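Local structure of monosaccharide ABC transporter substrate-binding protein, CUT2 family (Bradyrhizobium sp., 4YHS) at residues 265-268 / 269-272; 207-210 / 211-214; 82-86 / 87-91. The protein probably binds a monosaccharide or a related small solute and delivers it to an ABC importer of the CUT2 family. All coordinates share one frame; numbering follows the deposited sequence.

Interaction 1 of 3, residues 265-268 / 269-272; sequences RGLK and GKVD
Leu267 O reaches over a tight reverse turn to the backbone of Lys270 and Val271. Residues 267-270 have the backbone angles of a type II beta turn, with Lys268 and Gly269 at its corners. The turn follows directly on a Schellman motif, in which Gly266 closes helix 252-264 with a positive phi, and it sends the chain into strand 272-275.

The polar part of the contact centres on that one carbonyl. Lys270 N donates to Leu267 O at 2.9 Å and closes the turn, from well above the carbonyl plane, with an N-H...O angle of 144°. Val271 N donates to the same oxygen at 3.2 Å, more nearly head-on to the carbonyl and on a straighter path of 159°. Two backbone donors therefore share one acceptor and fix the chain on both sides of Lys270 CA. Gly269 takes the second corner with positive phi, a conformation that comes easily to a residue without a side chain.

The apolar part is smaller. Leu267 and Val271 lie side by side and point the same way, with Leu267 CD1 at 4.2 Å from Val271 CG2. Both side chains also rest on Ile262 of helix 252-264; Leu267 touches Leu239 of helix 228-241 and Val271 touches Val248 of strand 247-250. Leu267 and Val271 thus pack against the helices and the sheet, while Lys268 and Gly269 at the corners are exposed.

Lys270 runs extended back alongside Leu267. The backbone puts Lys270 CB 3.4 Å from Leu267 O; CG, anti to the carbonyl carbon (chi1 -63°), then directs the chain so that Lys270 CD passes 4.3 Å from Leu267 CD2 and Lys270 NZ ends 4.1 Å from Gly266 O.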
loop_
_atom_site.group_PDB
_atom_site.type_symbol
_atom_site.label_atom_id
_atom_site.label_comp_id
_atom_site.label_asym_id
_atom_site.label_seq_id
_atom_site.Cartn_x
_atom_site.Cartn_y
_atom_site.Cartn_z
ATOM N N ARG A 265 27.583 -0.754 -14.367
ATOM C CA ARG A 265 27.627 -0.489 -15.810
ATOM C C ARG A 265 28.000 0.950 -16.139
ATOM O O ARG A 265 28.068 1.319 -17.305
ATOM C CB ARG A 265 26.280 -0.803 -16.448
ATOM C CG ARG A 265 26.012 -2.288 -16.610
ATOM C CD ARG A 265 24.592 -2.506 -17.101
ATOM N NE ARG A 265 24.382 -3.817 -17.704
ATOM C CZ ARG A 265 24.450 -4.081 -19.010
ATOM N NH1 ARG A 265 24.740 -3.130 -19.898
ATOM N NH2 ARG A 265 24.219 -5.314 -19.430
ATOM N N GLY A 266 28.216 1.769 -15.114
ATOM C CA GLY A 266 28.561 3.164 -15.321
ATOM C C GLY A 266 27.449 4.014 -15.925
ATOM O O GLY A 266 27.711 4.969 -16.673
ATOM N N LEU A 267 26.208 3.675 -15.590
ATOM C CA LEU A 267 25.016 4.345 -16.123
ATOM C C LEU A 267 24.358 5.329 -15.155
ATOM O O LEU A 267 23.264 5.804 -15.414
ATOM C CB LEU A 267 23.974 3.292 -16.528
ATOM C CG LEU A 267 24.406 2.312 -17.605
ATOM C CD1 LEU A 267 23.344 1.228 -17.819
ATOM C CD2 LEU A 267 24.684 3.014 -18.906
ATOM N N LYS A 268 24.999 5.645 -14.039
ATOM C CA LYS A 268 24.346 6.507 -13.065
ATOM C C LYS A 268 23.998 7.858 -13.719
ATOM O O LYS A 268 24.819 8.433 -14.438
ATOM C CB LYS A 268 25.240 6.693 -11.851
ATOM C CG LYS A 268 24.586 7.443 -10.696
ATOM C CD LYS A 268 25.569 8.387 -9.988
ATOM C CE LYS A 268 25.720 8.081 -8.502
ATOM N NZ LYS A 268 26.341 9.235 -7.787
ATOM N N GLY A 269 22.768 8.326 -13.501
ATOM C CA GLY A 269 22.281 9.556 -14.111
ATOM C C GLY A 269 21.900 9.461 -15.581
ATOM O O GLY A 269 21.229 10.375 -16.107
ATOM N N LYS A 270 22.325 8.386 -16.262
ATOM C CA LYS A 270 21.906 8.127 -17.640
ATOM C C LYS A 270 20.603 7.354 -17.673
ATOM O O LYS A 270 19.790 7.519 -18.581
ATOM C CB LYS A 270 22.956 7.328 -18.409
ATOM C CG LYS A 270 24.296 8.043 -18.582
ATOM C CD LYS A 270 25.200 7.265 -19.528
ATOM C CE LYS A 270 26.593 7.830 -19.553
ATOM N NZ LYS A 270 27.524 6.912 -20.242
ATOM N N VAL A 271 20.459 6.446 -16.715
ATOM C CA VAL A 271 19.236 5.690 -16.549
ATOM C C VAL A 271 18.716 5.984 -15.162
ATOM O O VAL A 271 19.454 5.821 -14.186
ATOM C CB VAL A 271 19.487 4.184 -16.734
ATOM C CG1 VAL A 271 18.192 3.377 -16.483
ATOM C CG2 VAL A 271 20.112 3.884 -18.112
ATOM N N ASP A 272 17.469 6.453 -15.070
ATOM C CA ASP A 272 16.817 6.649 -13.787
ATOM C C ASP A 272 15.881 5.518 -13.404
ATOM O O ASP A 272 15.287 4.842 -14.264
ATOM C CB ASP A 272 16.051 7.967 -13.793
ATOM C CG ASP A 272 16.968 9.149 -13.637
ATOM O OD1 ASP A 272 17.524 9.290 -12.549
ATOM O OD2 ASP A 272 17.148 9.910 -14.605
#

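Interaction 2 of 3, residues 207-210 / 211-214; sequences FMDA and VKGS
Val211 presses one methyl against the ring of Phe207, one helical turn earlier. Its CG1 sits 4.2 Å from Phe207 CZ, above one ring face and displaced toward the rim. Although the CA-CB bond of Phe207 leads off from the residues that follow, the far end of the ring comes back to meet the valine. The same ring stacks with Trp190, and Val211 also touches Ile216 and Val218 of strand 216-218, so this pair packs the last turn of helix 198-211 against the domain's sheet.

Both methyls of Val211 lie on backbone oxygens of that turn, and CG1 alone also reaches the ring: CG1 is 3.4 Å from Phe207 O, and CG2 is 3.5 Å from the carbonyl O of Met208, a selenomethionine. Val211 N donates to Phe207 O at 3.2 Å in an i to i+4 bond, bent to 140°.

On another side of the helix, Asp209 and Lys212 run side by side, pointing the same way. Lys212 is nearly eclipsed about CG-CD (chi3 15°), a bend that curls its end over the helix terminus until NZ makes a weak 3.4 Å bond to Asp209 O. The charges themselves stay apart, Lys212 NZ being 4.3 Å from Asp209 OD1, and Asp209 OD2 is bonded to Tyr165 OH instead.

Beyond the helix, Val211 to Ser214 form a type II beta turn, with Gly213 at positive phi. Val211 O accepts from Ser214 N and, at 2.7 Å, from Ser214 OG, which is also bonded to Ile216 N. A water donates to both Ala210 O and Lys212 O. The chemistry implies a helix end whose last carbonyls have weak or bent backbone bonds, supplemented by side chains and a water, the lysine ammonium group probably also easing the negative end of the helix dipole.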
loop_
_atom_site.group_PDB
_atom_site.type_symbol
_atom_site.label_atom_id
_atom_site.label_comp_id
_atom_site.label_asym_id
_atom_site.label_seq_id
_atom_site.Cartn_x
_atom_site.Cartn_y
_atom_site.Cartn_z
ATOM N N PHE A 207 -0.357 1.925 -15.167
ATOM C CA PHE A 207 0.861 2.509 -15.725
ATOM C C PHE A 207 0.711 2.755 -17.233
ATOM O O PHE A 207 1.040 3.821 -17.728
ATOM C CB PHE A 207 2.051 1.598 -15.448
ATOM C CG PHE A 207 3.358 2.169 -15.874
ATOM C CD1 PHE A 207 3.985 3.132 -15.109
ATOM C CD2 PHE A 207 3.956 1.750 -17.053
ATOM C CE1 PHE A 207 5.206 3.685 -15.497
ATOM C CE2 PHE A 207 5.170 2.290 -17.457
ATOM C CZ PHE A 207 5.797 3.264 -16.677
HETATM N N MSE A 208 0.188 1.767 -17.941
HETATM C CA MSE A 208 0.071 1.858 -19.390
HETATM C C MSE A 208 -0.969 2.905 -19.760
HETATM O O MSE A 208 -0.767 3.652 -20.718
HETATM C CB MSE A 208 -0.302 0.509 -20.013
HETATM C CG MSE A 208 0.748 -0.573 -19.885
HETATM SE SE MSE A 208 2.511 -0.055 -20.619
HETATM C CE MSE A 208 2.128 -0.098 -22.565
ATOM N N ASP A 209 -2.075 2.955 -19.013
ATOM C CA ASP A 209 -3.145 3.907 -19.309
ATOM C C ASP A 209 -2.568 5.293 -19.103
ATOM O O ASP A 209 -2.800 6.180 -19.916
ATOM C CB ASP A 209 -4.386 3.728 -18.424
ATOM C CG ASP A 209 -5.192 2.488 -18.750
ATOM O OD1 ASP A 209 -4.982 1.854 -19.809
ATOM O OD2 ASP A 209 -6.076 2.163 -17.919
ATOM N N ALA A 210 -1.800 5.474 -18.033
ATOM C CA ALA A 210 -1.327 6.813 -17.679
ATOM C C ALA A 210 -0.259 7.385 -18.621
ATOM O O ALA A 210 -0.194 8.604 -18.778
ATOM C CB ALA A 210 -0.807 6.829 -16.211
ATOM N N VAL A 211 0.533 6.536 -19.289
ATOM C CA VAL A 211 1.587 7.028 -20.189
ATOM C C VAL A 211 1.112 7.170 -21.628
ATOM O O VAL A 211 1.813 7.713 -22.476
ATOM C CB VAL A 211 2.839 6.115 -20.178
ATOM C CG1 VAL A 211 3.430 6.058 -18.764
ATOM C CG2 VAL A 211 2.529 4.724 -20.725
ATOM N N LYS A 212 -0.093 6.700 -21.894
ATOM C CA LYS A 212 -0.659 6.773 -23.230
ATOM C C LYS A 212 -0.751 8.230 -23.662
ATOM O O LYS A 212 -1.124 9.096 -22.872
ATOM C CB LYS A 212 -2.028 6.095 -23.236
ATOM C CG LYS A 212 -2.591 5.761 -24.600
ATOM C CD LYS A 212 -3.624 4.586 -24.565
ATOM C CE LYS A 212 -4.182 4.194 -23.167
ATOM N NZ LYS A 212 -4.925 5.261 -22.411
ATOM N N GLY A 213 -0.363 8.497 -24.907
ATOM C CA GLY A 213 -0.443 9.836 -25.459
ATOM C C GLY A 213 0.706 10.752 -25.071
ATOM O O GLY A 213 0.607 11.964 -25.251
ATOM N N SER A 214 1.788 10.188 -24.535
ATOM C CA SER A 214 2.971 10.980 -24.186
ATOM C C SER A 214 4.136 10.545 -25.058
ATOM O O SER A 214 3.974 9.638 -25.881
ATOM C CB SER A 214 3.323 10.817 -22.707
ATOM O OG SER A 214 3.865 9.536 -22.451
HETATM O O HOH W 1 0.154 10.447 -21.006
#

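Interaction 3 of 3, residues 82-86 / 87-91; sequences EESKR and LGVKM
Val89 N donates to Ser84 O at 2.9 Å in an almost straight bond (170°), the 6→1 bond of a Schellman motif that ends helix 71-87. The 5→2 bond runs from Gly88 N to Lys85 O, where the donor sits high above the carbonyl plane; Gly88 makes this possible with phi 85°. One step back, Leu87 N still bonds Glu83 O at 3.0 Å, as in the helix proper.

Arg86 forms a side-on, two-nitrogen salt bridge with Glu83, NE to OE1 and NH1 to OE2 (2.8 Å), both oxygens lying in the guanidinium plane but met from above the carboxylate plane. Arg304 and Trp26 also bind Glu83 OE1, and Leu52 O takes Arg86 NH1, so each flat group has several partners.

Leu87 CG and CD2 sit over the NH1 end of one guanidinium face, CD2 3.5 Å from Arg86 NH1, and Leu87 CD1 leans on Glu83 CG. Leu87 also packs on Val307 of helix 299-314. Toward the strand of this beta-alpha-beta unit, Val89 CG2 fits 3.7 Å from Ser84 CB. Ser84 OG, hydrogen-bonded to Val80 O, lies 3.7 Å from CB of Met91, a selenomethionine.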
loop_
_atom_site.group_PDB
_atom_site.type_symbol
_atom_site.label_atom_id
_atom_site.label_comp_id
_atom_site.label_asym_id
_atom_site.label_seq_id
_atom_site.Cartn_x
_atom_site.Cartn_y
_atom_site.Cartn_z
ATOM N N GLU A 82 -0.365 2.933 17.097
ATOM C CA GLU A 82 -0.257 4.327 17.491
ATOM C C GLU A 82 -1.647 4.984 17.492
ATOM O O GLU A 82 -1.962 5.779 18.386
ATOM C CB GLU A 82 0.710 5.069 16.560
ATOM C CG GLU A 82 2.165 4.713 16.745
ATOM C CD GLU A 82 2.693 5.192 18.095
ATOM O OE1 GLU A 82 2.537 6.390 18.414
ATOM O OE2 GLU A 82 3.213 4.356 18.843
ATOM N N GLU A 83 -2.515 4.616 16.554
ATOM C CA GLU A 83 -3.847 5.226 16.537
ATOM C C GLU A 83 -4.677 4.668 17.703
ATOM O O GLU A 83 -5.419 5.403 18.340
ATOM C CB GLU A 83 -4.543 5.011 15.195
ATOM C CG GLU A 83 -5.852 5.834 15.039
ATOM C CD GLU A 83 -5.584 7.322 14.887
ATOM O OE1 GLU A 83 -4.428 7.784 15.063
ATOM O OE2 GLU A 83 -6.537 8.037 14.578
ATOM N N SER A 84 -4.530 3.387 18.015
ATOM C CA SER A 84 -5.226 2.850 19.190
ATOM C C SER A 84 -4.791 3.572 20.485
ATOM O O SER A 84 -5.628 3.936 21.312
ATOM C CB SER A 84 -4.998 1.341 19.287
ATOM O OG SER A 84 -5.561 0.659 18.163
ATOM N N LYS A 85 -3.485 3.788 20.661
ATOM C CA LYS A 85 -2.985 4.572 21.786
ATOM C C LYS A 85 -3.559 5.998 21.802
ATOM O O LYS A 85 -4.001 6.474 22.850
ATOM C CB LYS A 85 -1.461 4.651 21.755
ATOM C CG LYS A 85 -0.749 3.803 22.800
ATOM C CD LYS A 85 0.733 4.206 22.943
ATOM C CE LYS A 85 1.495 3.998 21.627
ATOM N NZ LYS A 85 2.966 4.282 21.717
ATOM N N ARG A 86 -3.567 6.669 20.650
ATOM C CA ARG A 86 -4.011 8.068 20.578
ATOM C C ARG A 86 -5.468 8.188 20.988
ATOM O O ARG A 86 -5.847 9.097 21.727
ATOM C CB ARG A 86 -3.845 8.616 19.160
ATOM C CG ARG A 86 -4.010 10.126 19.072
ATOM C CD ARG A 86 -3.912 10.617 17.639
ATOM N NE ARG A 86 -5.068 10.187 16.848
ATOM C CZ ARG A 86 -6.291 10.697 16.959
ATOM N NH1 ARG A 86 -7.270 10.234 16.199
ATOM N NH2 ARG A 86 -6.541 11.672 17.824
ATOM N N LEU A 87 -6.275 7.240 20.531
ATOM C CA LEU A 87 -7.738 7.279 20.770
ATOM C C LEU A 87 -8.108 6.748 22.137
ATOM O O LEU A 87 -9.209 7.009 22.637
ATOM C CB LEU A 87 -8.487 6.482 19.692
ATOM C CG LEU A 87 -8.561 7.149 18.309
ATOM C CD1 LEU A 87 -9.193 6.202 17.281
ATOM C CD2 LEU A 87 -9.303 8.464 18.380
ATOM N N GLY A 88 -7.187 6.032 22.771
ATOM C CA GLY A 88 -7.473 5.438 24.075
ATOM C C GLY A 88 -8.166 4.084 24.035
ATOM O O GLY A 88 -8.955 3.764 24.935
ATOM N N VAL A 89 -7.873 3.264 23.028
ATOM C CA VAL A 89 -8.576 1.984 22.907
ATOM C C VAL A 89 -7.555 0.861 23.029
ATOM O O VAL A 89 -6.356 1.116 22.999
ATOM C CB VAL A 89 -9.387 1.896 21.583
ATOM C CG1 VAL A 89 -10.506 2.942 21.592
ATOM C CG2 VAL A 89 -8.486 2.040 20.351
ATOM N N LYS A 90 -8.045 -0.363 23.200
ATOM C CA LYS A 90 -7.208 -1.540 23.436
ATOM C C LYS A 90 -7.146 -2.419 22.220
ATOM O O LYS A 90 -8.144 -3.016 21.826
ATOM C CB LYS A 90 -7.738 -2.390 24.599
ATOM C CG LYS A 90 -7.974 -1.660 25.927
ATOM C CD LYS A 90 -8.398 -2.656 27.033
ATOM C CE LYS A 90 -9.614 -2.181 27.855
ATOM N NZ LYS A 90 -10.943 -2.427 27.190
HETATM N N MSE A 91 -5.959 -2.506 21.645
HETATM C CA MSE A 91 -5.716 -3.343 20.482
HETATM C C MSE A 91 -5.171 -4.688 20.939
HETATM O O MSE A 91 -4.358 -4.747 21.847
HETATM C CB MSE A 91 -4.718 -2.665 19.529
HETATM C CG MSE A 91 -4.020 -3.657 18.561
HETATM SE SE MSE A 91 -2.547 -2.856 17.656
HETATM C CE MSE A 91 -1.273 -3.143 19.107
#

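Along the chain the order is interaction 3, then 2, then 1, and each marks a place where a helix ends and the chain turns toward a strand. Interaction 3 joins helix 71-87 to strand 90-95 of the large mixed sheet. Interactions 2 and 1 lead into strands 216-218 and 272-275, the two outermost strands of the four-stranded parallel sheet, and their centres are about 24 Å apart. Interaction 3 lies across the chain's centre from both, with centres about 42 Å from interaction 2 and about 46 Å from interaction 1. This matches the two-lobed build of periplasmic binding proteins, in which each lobe repeats the helix-to-strand connection.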